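Alcohol dehydrogenase, zinc-containing (Streptococcus pneumoniae serotype 2, PDB 5YLN) binds zinc at two sites and, as a member of the zinc-containing alcohol dehydrogenase family, probably oxidises alcohols with NAD+. Local coordinates at residues Y8-F18 and L326-E334; D22-T30 and E126-D134. One frame throughout, in Å; residues are numbered along the deposited sequence.

Interaction 1. Residues Y8-F18 and L326-E334; sequences YTYVKPGLASF and LSEIEKAYE
Tyr8 and Phe18 of the hairpin 8-18 meet the 3-10 segment 326-327 and the helix 329-334 that follows, whose axis runs 145° from the direction of strand 15-18 at a closest approach of 9.6 Å. The chain's first two strands thus pack, as a two-stranded hairpin, on a helix near the C-terminus. Both rings project toward the helix, CG anti to the backbone N in each. CG2 of Ile329 touches both, 3.6 Å from Phe18 CD1 and 3.9 Å from Tyr8 CD1. Deeper in, Tyr8 brings its CE2 over one face of the Tyr333 ring, offset toward the rim and 3.3 Å from Tyr333 CE1; with the planes at 41° the pair is neither a stack nor edge-to-face. Glu330 OE2 lies at the edge of the Tyr8 ring, 3.9 Å from Tyr8 CE1 and near the ring plane, while the carboxylate group itself is turned steeply against the ring. Phe18 continues to Leu326 and Ser327, its CE1 3.8 Å from Leu326 O and its CZ 3.8 Å from Ser327 CA. No hydrogen bond crosses; most of the contact is apolar and aromatic packing. Within the hairpin, Ser17 O accepts from both Thr9 N and Thr9 OG1, and a classic beta bulge sets Val11 and Lys12 against Leu15. Beyond the two segments, Tyr333 packs on helix 43-50 and hydrogen-bonds through OH to Gln124, while Ile329 rests on Ile349 of strand 347-350.

Interaction 2. Residues D22-T30 and E126-D134; sequences DKPVIRKPT and EYLRVPHAD
Lys23 lies over the face of the Tyr127 ring in a cation-pi contact, at one end of a loop that runs alongside the short strand 127-129 of the GroES-like domain. Fully extended, with CG anti to the backbone N, the lysine chain places CE over the ring centre, 4° off the normal, and NZ 3.7 Å from the centroid. Pro24 meets the same tyrosine nearly at right angles, its CD 3.9 Å from Tyr127 CB, and also packs on Arg129, the two CB atoms 3.9 Å apart. The Arg129 chain, extended as far as NE, runs to the loop, its NE 3.8 Å from Arg27 CB. Arg27 CD and Pro131 CG lie over opposite faces of the Arg129 guanidinium, both offset toward the rim. Farther along, Lys28 CE reaches within 3.7 Å of Arg129 NH2. Lys28 NZ and Arg129 NH1 converge on the carboxylate of Glu111, each in a salt bridge. Thr30 runs alongside His132, OG1 3.9 Å from ND1, the two side chains heading in the same direction; His132 NE2 donates to Asp110 O, and its side chain touches Cys94 of the four-cysteine zinc site. At the start of helix 133-136, Ala133 N donates to Thr30 O over 3.0 Å, with an N-H...O angle of 171°.

Overall arrangement
The two contacts lie about 22 Å apart between centres and touch through Leu326 CD2 and Glu126 N, 4.1 Å apart. Both are partly buried, but interaction 1 is mainly apolar and aromatic, with Tyr8, Ile329 and Tyr333 buried, whereas interaction 2 has exposed or partly exposed charged chains and a backbone hydrogen bond. They share a run of chain: the strand that closes the hairpin of 8-18 leads straight into the loop 22-30. Their partners differ, a helix near the C-terminus against a short strand paired with strand 33-39. Each lies near a different zinc: the Tyr333 side chain is about 10 Å from the ion of Cys42 and His64, that of His132 about 6 Å from the ion of the four cysteines.

Interaction 1. Residues Y8-F18 and L326-E334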
# COMPACT_ATOMS: atom_id res chain seq x y z
N TYR A 8 10.64 36.35 5.04
CA TYR A 8 10.51 35.66 6.33
C TYR A 8 11.45 34.45 6.33
O TYR A 8 11.21 33.46 5.63
CB TYR A 8 9.07 35.23 6.60
CG TYR A 8 8.78 35.04 8.08
CD1 TYR A 8 9.06 36.05 9.00
CD2 TYR A 8 8.22 33.85 8.56
CE1 TYR A 8 8.80 35.89 10.36
CE2 TYR A 8 7.94 33.67 9.92
CZ TYR A 8 8.24 34.69 10.82
OH TYR A 8 7.97 34.52 12.16
N THR A 9 12.50 34.53 7.14
CA THR A 9 13.60 33.58 7.13
C THR A 9 13.58 32.72 8.39
O THR A 9 13.33 33.23 9.49
CB THR A 9 14.96 34.30 7.05
OG1 THR A 9 15.10 35.14 8.20
CG2 THR A 9 15.08 35.14 5.78
N TYR A 10 13.85 31.43 8.23
CA TYR A 10 14.18 30.56 9.35
C TYR A 10 15.59 30.89 9.85
O TYR A 10 16.52 31.07 9.05
CB TYR A 10 14.10 29.10 8.90
CG TYR A 10 14.52 28.11 9.96
CD1 TYR A 10 13.87 28.05 11.19
CD2 TYR A 10 15.55 27.20 9.73
CE1 TYR A 10 14.24 27.14 12.16
CE2 TYR A 10 15.92 26.27 10.70
CZ TYR A 10 15.27 26.26 11.92
OH TYR A 10 15.63 25.35 12.91
N VAL A 11 15.75 30.99 11.17
CA VAL A 11 17.05 31.30 11.78
C VAL A 11 17.63 30.10 12.53
O VAL A 11 18.72 29.61 12.20
CB VAL A 11 16.96 32.52 12.72
CG1 VAL A 11 18.35 32.94 13.18
CG2 VAL A 11 16.24 33.67 12.04
N LYS A 12 16.91 29.60 13.52
CA LYS A 12 17.36 28.52 14.39
C LYS A 12 16.13 28.00 15.12
O LYS A 12 15.06 28.60 15.05
CB LYS A 12 18.43 29.01 15.39
CG LYS A 12 17.87 29.90 16.49
CD LYS A 12 18.88 30.93 17.05
CE LYS A 12 19.96 30.31 17.92
NZ LYS A 12 20.71 31.35 18.74
N PRO A 13 16.24 26.87 15.82
CA PRO A 13 15.01 26.28 16.39
C PRO A 13 14.32 27.26 17.32
O PRO A 13 14.88 27.68 18.33
CB PRO A 13 15.53 25.03 17.11
CG PRO A 13 16.71 24.62 16.28
CD PRO A 13 17.38 25.93 15.93
N GLY A 14 13.11 27.65 16.94
CA GLY A 14 12.33 28.59 17.71
C GLY A 14 12.36 30.03 17.26
O GLY A 14 11.78 30.88 17.94
N LEU A 15 13.02 30.35 16.14
CA LEU A 15 13.20 31.74 15.72
C LEU A 15 13.09 31.85 14.20
O LEU A 15 13.90 31.27 13.47
CB LEU A 15 14.54 32.28 16.18
CG LEU A 15 14.86 33.74 15.84
CD1 LEU A 15 13.89 34.69 16.51
CD2 LEU A 15 16.30 34.06 16.25
N ALA A 16 12.13 32.63 13.74
CA ALA A 16 12.09 33.11 12.37
C ALA A 16 11.95 34.63 12.41
O ALA A 16 11.45 35.19 13.39
CB ALA A 16 10.94 32.48 11.57
N SER A 17 12.41 35.30 11.35
CA SER A 17 12.55 36.74 11.39
C SER A 17 12.24 37.36 10.03
O SER A 17 12.73 36.88 9.01
CB SER A 17 13.97 37.12 11.85
OG SER A 17 14.00 37.42 13.24
N PHE A 18 11.42 38.41 10.04
CA PHE A 18 11.12 39.23 8.86
C PHE A 18 12.27 40.21 8.65
O PHE A 18 12.46 41.14 9.45
CB PHE A 18 9.79 39.96 9.07
CG PHE A 18 9.24 40.64 7.84
CD1 PHE A 18 8.91 39.91 6.71
CD2 PHE A 18 9.01 42.01 7.83
CE1 PHE A 18 8.38 40.54 5.59
CE2 PHE A 18 8.49 42.64 6.71
CZ PHE A 18 8.18 41.91 5.59
N LEU A 326 1.82 41.10 3.89
CA LEU A 326 3.15 40.49 4.00
C LEU A 326 3.96 41.13 5.12
O LEU A 326 4.62 40.43 5.90
CB LEU A 326 3.88 40.58 2.65
CG LEU A 326 5.33 40.10 2.49
CD1 LEU A 326 5.56 38.72 3.12
CD2 LEU A 326 5.74 40.08 1.01
N SER A 327 3.90 42.46 5.25
CA SER A 327 4.64 43.12 6.32
C SER A 327 4.13 42.74 7.70
O SER A 327 4.81 43.00 8.69
CB SER A 327 4.56 44.63 6.15
OG SER A 327 3.21 45.02 6.03
N GLU A 328 2.95 42.14 7.78
CA GLU A 328 2.43 41.65 9.04
C GLU A 328 2.49 40.12 9.11
O GLU A 328 1.68 39.49 9.80
CB GLU A 328 1.00 42.15 9.27
CG GLU A 328 0.83 43.68 9.24
CD GLU A 328 1.39 44.40 10.49
OE1 GLU A 328 1.94 43.71 11.39
OE2 GLU A 328 1.27 45.65 10.59
N ILE A 329 3.46 39.51 8.41
CA ILE A 329 3.55 38.06 8.38
C ILE A 329 3.77 37.47 9.77
O ILE A 329 3.27 36.37 10.06
CB ILE A 329 4.65 37.62 7.39
CG1 ILE A 329 4.65 36.11 7.25
CG2 ILE A 329 6.01 38.13 7.86
CD1 ILE A 329 5.02 35.60 5.88
N GLU A 330 4.48 38.18 10.66
CA GLU A 330 4.61 37.73 12.05
C GLU A 330 3.25 37.50 12.70
O GLU A 330 3.03 36.49 13.37
CB GLU A 330 5.41 38.74 12.88
CG GLU A 330 6.83 38.99 12.43
CD GLU A 330 7.86 38.62 13.49
OE1 GLU A 330 7.47 38.30 14.64
OE2 GLU A 330 9.07 38.64 13.17
N LYS A 331 2.33 38.45 12.53
CA LYS A 331 0.98 38.26 13.05
C LYS A 331 0.30 37.06 12.41
O LYS A 331 -0.47 36.35 13.06
CB LYS A 331 0.12 39.50 12.83
CG LYS A 331 0.41 40.68 13.73
CD LYS A 331 -0.31 41.89 13.17
CE LYS A 331 0.01 43.16 13.94
NZ LYS A 331 -0.90 43.31 15.10
N ALA A 332 0.54 36.85 11.11
CA ALA A 332 -0.10 35.73 10.40
C ALA A 332 0.32 34.40 11.01
O ALA A 332 -0.51 33.50 11.22
CB ALA A 332 0.23 35.78 8.91
N TYR A 333 1.61 34.24 11.29
CA TYR A 333 2.11 33.05 11.97
C TYR A 333 1.50 32.89 13.36
O TYR A 333 1.19 31.77 13.78
CB TYR A 333 3.63 33.12 12.07
CG TYR A 333 4.29 32.43 10.91
CD1 TYR A 333 4.53 33.10 9.72
CD2 TYR A 333 4.68 31.10 11.01
CE1 TYR A 333 5.14 32.47 8.65
CE2 TYR A 333 5.29 30.45 9.94
CZ TYR A 333 5.52 31.14 8.77
OH TYR A 333 6.13 30.52 7.71
N GLU A 334 1.35 33.99 14.10
CA GLU A 334 0.74 33.91 15.42
C GLU A 334 -0.67 33.33 15.36
O GLU A 334 -1.05 32.52 16.21
CB GLU A 334 0.71 35.29 16.08
CG GLU A 334 -0.09 35.32 17.37
CD GLU A 334 0.55 34.50 18.49
OE1 GLU A 334 1.79 34.28 18.46
OE2 GLU A 334 -0.20 34.09 19.41

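Interaction 2. Residues D22-T30 and E126-D134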
# COMPACT_ATOMS: atom_id res chain seq x y z
N ASP A 22 18.81 39.84 -0.21
CA ASP A 22 18.98 40.11 -1.63
C ASP A 22 17.75 39.69 -2.42
O ASP A 22 17.13 38.66 -2.14
CB ASP A 22 20.19 39.37 -2.20
CG ASP A 22 21.44 39.55 -1.38
OD1 ASP A 22 21.55 38.86 -0.34
OD2 ASP A 22 22.31 40.37 -1.76
N LYS A 23 17.41 40.48 -3.42
CA LYS A 23 16.40 40.07 -4.39
C LYS A 23 16.98 38.96 -5.26
O LYS A 23 18.15 39.04 -5.64
CB LYS A 23 15.98 41.30 -5.23
CG LYS A 23 15.00 41.00 -6.36
CD LYS A 23 14.51 42.24 -7.09
CE LYS A 23 13.61 41.82 -8.27
NZ LYS A 23 12.86 42.95 -8.89
N PRO A 24 16.25 37.87 -5.53
CA PRO A 24 16.84 36.79 -6.33
C PRO A 24 17.03 37.23 -7.77
O PRO A 24 16.38 38.16 -8.26
CB PRO A 24 15.84 35.64 -6.20
CG PRO A 24 14.55 36.30 -5.93
CD PRO A 24 14.86 37.56 -5.15
N VAL A 25 17.96 36.56 -8.45
CA VAL A 25 18.21 36.79 -9.86
C VAL A 25 18.21 35.46 -10.60
O VAL A 25 18.26 34.38 -10.00
CB VAL A 25 19.54 37.52 -10.10
CG1 VAL A 25 19.51 38.90 -9.43
CG2 VAL A 25 20.70 36.66 -9.62
N ILE A 26 18.18 35.57 -11.93
CA ILE A 26 18.21 34.39 -12.80
C ILE A 26 19.56 33.71 -12.65
O ILE A 26 20.62 34.30 -12.90
CB ILE A 26 17.95 34.78 -14.26
CG1 ILE A 26 16.53 35.34 -14.43
CG2 ILE A 26 18.14 33.55 -15.18
CD1 ILE A 26 15.43 34.28 -14.24
N ARG A 27 19.54 32.44 -12.24
CA ARG A 27 20.77 31.68 -12.12
C ARG A 27 20.97 30.66 -13.22
O ARG A 27 22.11 30.28 -13.48
CB ARG A 27 20.82 30.93 -10.78
CG ARG A 27 20.90 31.84 -9.57
CD ARG A 27 21.35 31.06 -8.32
NE ARG A 27 22.71 31.43 -7.90
CZ ARG A 27 23.78 30.66 -8.02
NH1 ARG A 27 23.68 29.44 -8.54
NH2 ARG A 27 24.97 31.10 -7.61
N LYS A 28 19.89 30.22 -13.87
CA LYS A 28 19.92 29.22 -14.92
C LYS A 28 18.96 29.62 -16.04
O LYS A 28 17.99 30.35 -15.78
CB LYS A 28 19.53 27.83 -14.37
CG LYS A 28 20.42 27.38 -13.22
CD LYS A 28 20.02 26.01 -12.73
CE LYS A 28 20.70 25.68 -11.43
NZ LYS A 28 20.15 24.43 -10.84
N PRO A 29 19.22 29.18 -17.28
CA PRO A 29 18.35 29.60 -18.40
C PRO A 29 16.92 29.11 -18.29
O PRO A 29 16.04 29.68 -18.95
CB PRO A 29 19.05 28.99 -19.63
CG PRO A 29 20.42 28.62 -19.16
CD PRO A 29 20.30 28.29 -17.71
N THR A 30 16.66 28.06 -17.53
CA THR A 30 15.31 27.56 -17.28
C THR A 30 14.65 28.30 -16.10
O THR A 30 13.50 28.00 -15.75
CB THR A 30 15.32 26.05 -16.99
OG1 THR A 30 16.33 25.78 -16.01
CG2 THR A 30 15.60 25.24 -18.25
N GLU A 126 9.01 38.94 -1.23
CA GLU A 126 8.47 39.76 -2.32
C GLU A 126 8.67 39.10 -3.68
O GLU A 126 7.77 39.16 -4.53
CB GLU A 126 9.13 41.13 -2.34
CG GLU A 126 8.77 42.05 -1.19
CD GLU A 126 9.52 43.39 -1.28
OE1 GLU A 126 9.30 44.12 -2.26
OE2 GLU A 126 10.34 43.68 -0.38
N TYR A 127 9.84 38.52 -3.91
CA TYR A 127 10.19 37.90 -5.18
C TYR A 127 10.72 36.50 -4.91
O TYR A 127 11.25 36.20 -3.84
CB TYR A 127 11.23 38.71 -5.97
CG TYR A 127 10.79 40.13 -6.30
CD1 TYR A 127 11.04 41.19 -5.42
CD2 TYR A 127 10.13 40.41 -7.49
CE1 TYR A 127 10.63 42.49 -5.74
CE2 TYR A 127 9.72 41.71 -7.81
CZ TYR A 127 9.97 42.73 -6.94
OH TYR A 127 9.53 43.99 -7.30
N LEU A 128 10.58 35.65 -5.92
CA LEU A 128 10.92 34.24 -5.82
C LEU A 128 11.67 33.81 -7.08
O LEU A 128 11.20 34.04 -8.19
CB LEU A 128 9.65 33.40 -5.65
CG LEU A 128 9.76 31.88 -5.79
CD1 LEU A 128 10.49 31.30 -4.58
CD2 LEU A 128 8.38 31.27 -5.96
N ARG A 129 12.82 33.17 -6.90
CA ARG A 129 13.44 32.45 -8.01
C ARG A 129 12.73 31.11 -8.17
O ARG A 129 12.62 30.34 -7.21
CB ARG A 129 14.93 32.24 -7.79
CG ARG A 129 15.47 31.15 -8.70
CD ARG A 129 16.96 30.96 -8.62
NE ARG A 129 17.35 29.90 -9.56
CZ ARG A 129 17.64 28.66 -9.20
NH1 ARG A 129 17.62 28.31 -7.92
NH2 ARG A 129 17.95 27.76 -10.13
N VAL A 130 12.24 30.84 -9.37
CA VAL A 130 11.51 29.61 -9.66
C VAL A 130 12.36 28.77 -10.61
O VAL A 130 12.46 29.10 -11.80
CB VAL A 130 10.14 29.91 -10.26
CG1 VAL A 130 9.41 28.61 -10.57
CG2 VAL A 130 9.37 30.80 -9.34
N PRO A 131 12.96 27.66 -10.16
CA PRO A 131 13.64 26.76 -11.10
C PRO A 131 12.63 26.05 -11.99
O PRO A 131 11.48 25.85 -11.60
CB PRO A 131 14.36 25.75 -10.19
CG PRO A 131 14.19 26.27 -8.76
CD PRO A 131 12.95 27.13 -8.79
N HIS A 132 13.07 25.70 -13.20
CA HIS A 132 12.25 24.96 -14.18
C HIS A 132 10.88 25.58 -14.36
O HIS A 132 9.85 24.92 -14.19
CB HIS A 132 12.13 23.50 -13.77
CG HIS A 132 13.44 22.82 -13.60
ND1 HIS A 132 14.38 22.73 -14.61
CD2 HIS A 132 14.00 22.20 -12.53
CE1 HIS A 132 15.45 22.09 -14.17
NE2 HIS A 132 15.24 21.75 -12.91
N ALA A 133 10.87 26.87 -14.71
CA ALA A 133 9.62 27.64 -14.71
C ALA A 133 8.58 27.03 -15.64
O ALA A 133 7.39 27.04 -15.33
CB ALA A 133 9.90 29.09 -15.11
N ASP A 134 9.01 26.51 -16.80
CA ASP A 134 8.05 25.94 -17.74
C ASP A 134 7.28 24.77 -17.13
O ASP A 134 6.14 24.51 -17.53
CB ASP A 134 8.77 25.50 -19.02
CG ASP A 134 8.87 26.62 -20.04
OD1 ASP A 134 7.98 27.47 -20.07
OD2 ASP A 134 9.85 26.64 -20.82
O HOH W 1 15.89 26.25 -13.69